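Long-range contact in OmpT protein (Vibrio cholerae serotype O1, PDB 6EHF), which probably forms a trimeric beta-barrel channel in the outer membrane through which ions and small solutes diffuse: residues 191-196 with 206-211. The protein carries 1 engineered substitution. Residues are numbered along the deposited sequence; the frame is centred on the assembly and turned at random.
Sequences FEVTGE and VTYYNA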
ATOM      1  N   PHE A 191      22.769 -16.477 -22.277  1.00 89.56           N
ATOM      2  CA  PHE A 191      22.166 -17.461 -23.167  1.00 90.94           C
ATOM      3  C   PHE A 191      21.974 -18.779 -22.437  1.00 92.44           C
ATOM      4  O   PHE A 191      22.841 -19.195 -21.662  1.00 97.59           O
ATOM      5  CB  PHE A 191      23.040 -17.715 -24.400  1.00 86.12           C
ATOM      6  CG  PHE A 191      22.434 -18.705 -25.353  1.00 98.15           C
ATOM      7  CD1 PHE A 191      21.461 -18.296 -26.292  1.00100.08           C
ATOM      8  CD2 PHE A 191      22.782 -20.071 -25.297  1.00114.17           C
ATOM      9  CE1 PHE A 191      20.871 -19.213 -27.180  1.00101.82           C
ATOM     10  CE2 PHE A 191      22.194 -21.002 -26.185  1.00117.59           C
ATOM     11  CZ  PHE A 191      21.241 -20.572 -27.131  1.00106.32           C
ATOM     12  N   GLU A 192      20.863 -19.454 -22.726  1.00 88.12           N
ATOM     13  CA  GLU A 192      20.603 -20.771 -22.160  1.00 91.26           C
ATOM     14  C   GLU A 192      20.051 -21.816 -23.123  1.00 89.63           C
ATOM     15  O   GLU A 192      19.482 -21.506 -24.156  1.00 85.23           O
ATOM     16  CB  GLU A 192      19.650 -20.664 -20.968  1.00 95.15           C
ATOM     17  CG  GLU A 192      18.185 -20.340 -21.297  1.00103.82           C
ATOM     18  CD  GLU A 192      17.255 -21.554 -21.473  1.00109.95           C
ATOM     19  OE1 GLU A 192      17.582 -22.682 -21.050  1.00118.59           O
ATOM     20  OE2 GLU A 192      16.164 -21.374 -22.047  1.00108.61           O
ATOM     21  N   VAL A 193      20.187 -23.064 -22.696  1.00 90.53           N
ATOM     22  CA  VAL A 193      19.582 -24.209 -23.334  1.00 85.63           C
ATOM     23  C   VAL A 193      19.202 -25.215 -22.223  1.00 81.70           C
ATOM     24  O   VAL A 193      19.891 -25.344 -21.207  1.00 79.61           O
ATOM     25  CB  VAL A 193      20.525 -24.766 -24.425  1.00 89.07           C
ATOM     26  CG1 VAL A 193      21.945 -24.912 -23.905  1.00 91.44           C
ATOM     27  CG2 VAL A 193      20.003 -26.071 -24.999  1.00 85.46           C
ATOM     28  N   THR A 194      18.070 -25.874 -22.402  1.00 81.29           N
ATOM     29  CA  THR A 194      17.438 -26.651 -21.339  1.00 92.72           C
ATOM     30  C   THR A 194      16.705 -27.819 -21.951  1.00 98.97           C
ATOM     31  O   THR A 194      16.139 -27.682 -23.041  1.00102.91           O
ATOM     32  CB  THR A 194      16.387 -25.789 -20.593  1.00 95.69           C
ATOM     33  OG1 THR A 194      17.060 -24.821 -19.791  1.00 96.33           O
ATOM     34  CG2 THR A 194      15.435 -26.627 -19.675  1.00 96.54           C
ATOM     35  N   GLY A 195      16.666 -28.942 -21.236  1.00 89.65           N
ATOM     36  CA  GLY A 195      15.827 -30.076 -21.640  1.00 84.95           C
ATOM     37  C   GLY A 195      15.137 -30.728 -20.471  1.00 81.39           C
ATOM     38  O   GLY A 195      15.723 -30.825 -19.401  1.00 92.44           O
ATOM     39  N   GLU A 196      13.908 -31.194 -20.675  1.00 91.23           N
ATOM     40  CA  GLU A 196      13.109 -31.806 -19.595  1.00109.37           C
ATOM     41  C   GLU A 196      12.395 -33.088 -20.039  1.00107.30           C
ATOM     42  O   GLU A 196      11.717 -33.100 -21.063  1.00108.53           O
ATOM     43  CB  GLU A 196      12.074 -30.807 -19.082  1.00109.44           C
ATOM     44  CG  GLU A 196      12.653 -29.740 -18.186  1.00114.56           C
ATOM     45  CD  GLU A 196      11.745 -28.548 -18.050  1.00112.80           C
ATOM     46  OE1 GLU A 196      11.357 -28.207 -16.898  1.00109.07           O
ATOM     47  OE2 GLU A 196      11.435 -27.967 -19.113  1.00110.66           O
ATOM     48  N   VAL A 206      17.844 -30.395 -17.096  1.00 81.50           N
ATOM     49  CA  VAL A 206      19.192 -29.890 -17.127  1.00 89.83           C
ATOM     50  C   VAL A 206      19.160 -28.562 -17.834  1.00 93.88           C
ATOM     51  O   VAL A 206      18.534 -28.447 -18.898  1.00 93.97           O
ATOM     52  CB  VAL A 206      20.126 -30.844 -17.891  1.00 90.71           C
ATOM     53  CG1 VAL A 206      21.519 -30.218 -18.080  1.00 86.62           C
ATOM     54  CG2 VAL A 206      20.188 -32.194 -17.172  1.00 88.49           C
ATOM     55  N   THR A 207      19.818 -27.564 -17.249  1.00 95.02           N
ATOM     56  CA  THR A 207      20.003 -26.301 -17.945  1.00 97.67           C
ATOM     57  C   THR A 207      21.454 -25.943 -17.961  1.00 90.70           C
ATOM     58  O   THR A 207      22.144 -26.253 -17.010  1.00 88.94           O
ATOM     59  CB  THR A 207      19.254 -25.156 -17.269  1.00 91.21           C
ATOM     60  OG1 THR A 207      17.868 -25.502 -17.109  1.00 85.18           O
ATOM     61  CG2 THR A 207      19.402 -23.892 -18.109  1.00 93.80           C
ATOM     62  N   TYR A 208      21.901 -25.309 -19.047  1.00 86.98           N
ATOM     63  CA  TYR A 208      23.213 -24.673 -19.103  1.00 93.50           C
ATOM     64  C   TYR A 208      22.970 -23.170 -19.364  1.00100.40           C
ATOM     65  O   TYR A 208      22.212 -22.844 -20.275  1.00 80.67           O
ATOM     66  CB  TYR A 208      24.125 -25.335 -20.175  1.00 95.43           C
ATOM     67  CG  TYR A 208      25.288 -24.464 -20.614  1.00 97.31           C
ATOM     68  CD1 TYR A 208      26.488 -24.421 -19.877  1.00 96.27           C
ATOM     69  CD2 TYR A 208      25.176 -23.656 -21.748  1.00 91.60           C
ATOM     70  CE1 TYR A 208      27.534 -23.590 -20.264  1.00 97.17           C
ATOM     71  CE2 TYR A 208      26.208 -22.827 -22.139  1.00 99.52           C
ATOM     72  CZ  TYR A 208      27.379 -22.792 -21.399  1.00102.97           C
ATOM     73  OH  TYR A 208      28.375 -21.946 -21.823  1.00110.82           O
ATOM     74  N   TYR A 209      23.571 -22.287 -18.536  1.00 96.51           N
ATOM     75  CA  TYR A 209      23.572 -20.824 -18.742  1.00 89.97           C
ATOM     76  C   TYR A 209      24.999 -20.305 -18.945  1.00 93.72           C
ATOM     77  O   TYR A 209      25.920 -20.696 -18.228  1.00104.43           O
ATOM     78  CB  TYR A 209      22.912 -20.066 -17.558  1.00 90.34           C
ATOM     79  CG  TYR A 209      21.550 -19.425 -17.855  1.00 82.35           C
ATOM     80  CD1 TYR A 209      21.438 -18.180 -18.526  1.00 79.31           C
ATOM     81  CD2 TYR A 209      20.378 -20.055 -17.460  1.00 76.92           C
ATOM     82  CE1 TYR A 209      20.181 -17.595 -18.787  1.00 78.58           C
ATOM     83  CE2 TYR A 209      19.123 -19.497 -17.723  1.00 82.81           C
ATOM     84  CZ  TYR A 209      19.007 -18.280 -18.391  1.00 82.94           C
ATOM     85  OH  TYR A 209      17.704 -17.830 -18.650  1.00 85.53           O
ATOM     86  N   ASN A 210      25.166 -19.421 -19.923  1.00 95.83           N
ATOM     87  CA  ASN A 210      26.417 -18.700 -20.153  1.00 95.87           C
ATOM     88  C   ASN A 210      26.074 -17.222 -20.011  1.00 93.68           C
ATOM     89  O   ASN A 210      24.957 -16.845 -20.324  1.00 91.24           O
ATOM     90  CB  ASN A 210      26.948 -18.996 -21.558  1.00 98.03           C
ATOM     91  CG  ASN A 210      28.274 -18.318 -21.838  1.00101.15           C
ATOM     92  OD1 ASN A 210      28.286 -17.208 -22.336  1.00107.05           O
ATOM     93  ND2 ASN A 210      29.395 -18.968 -21.497  1.00115.60           N
ATOM     94  N   ALA A 211      27.013 -16.397 -19.531  1.00 91.43           N
ATOM     95  CA  ALA A 211      26.732 -14.990 -19.258  1.00 88.06           C
ATOM     96  C   ALA A 211      27.982 -14.139 -19.159  1.00 94.11           C
ATOM     97  O   ALA A 211      29.001 -14.609 -18.680  1.00 94.13           O
ATOM     98  CB  ALA A 211      25.929 -14.859 -17.981  1.00 91.86           C
TER
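The aliphatic stem of E192 lies across the ring of Y209: its CB sits over the middle of one face, 3.4 Å from the ring centroid and only 10° off the normal, a CH-pi contact. CG, set between the backbone N and the carbonyl carbon (chi1 72°), continues over the phenol end, 3.7 Å from Y209 CZ. From there the chain bends toward the threonines, and the carboxylate bonds through OE2 to H157. T194 OG1 accepts a hydrogen bond of 2.9 Å from T207 OG1, whose oxygen is also bonded to A91 N; this bond joins the two strands through their side chains. The other sheet face carries F191, V193, V206, Y208 and N210; here V193 CG1 meets the edge of the Y208 ring at CD2, 4.1 Å away.

Between the two faces the strands run antiparallel at 177°, and F191/N210, V193/Y208 and G195/V206 are hydrogen-bonded pairs, each with both backbone bonds made; Y208 N to V193 O, for example, is 3.0 Å. E192/Y209 and T194/T207 are the non-hydrogen-bonded pairs in between. The hairpin of strands 180-199 and 202-215 is part of the porin barrel wall. E192, T194, T207 and Y209 are on its buried face, where Y209 packs against L102, R103 and Y104 of a loop and its OH bonds to Y146, consistent with the barrel interior and the inward-folded loop of porins. F191, V193 and V206 are on the surface, probably facing lipid, while strand 154-173 continues the wall beyond 191-196 and strand 221-234 beyond 206-211.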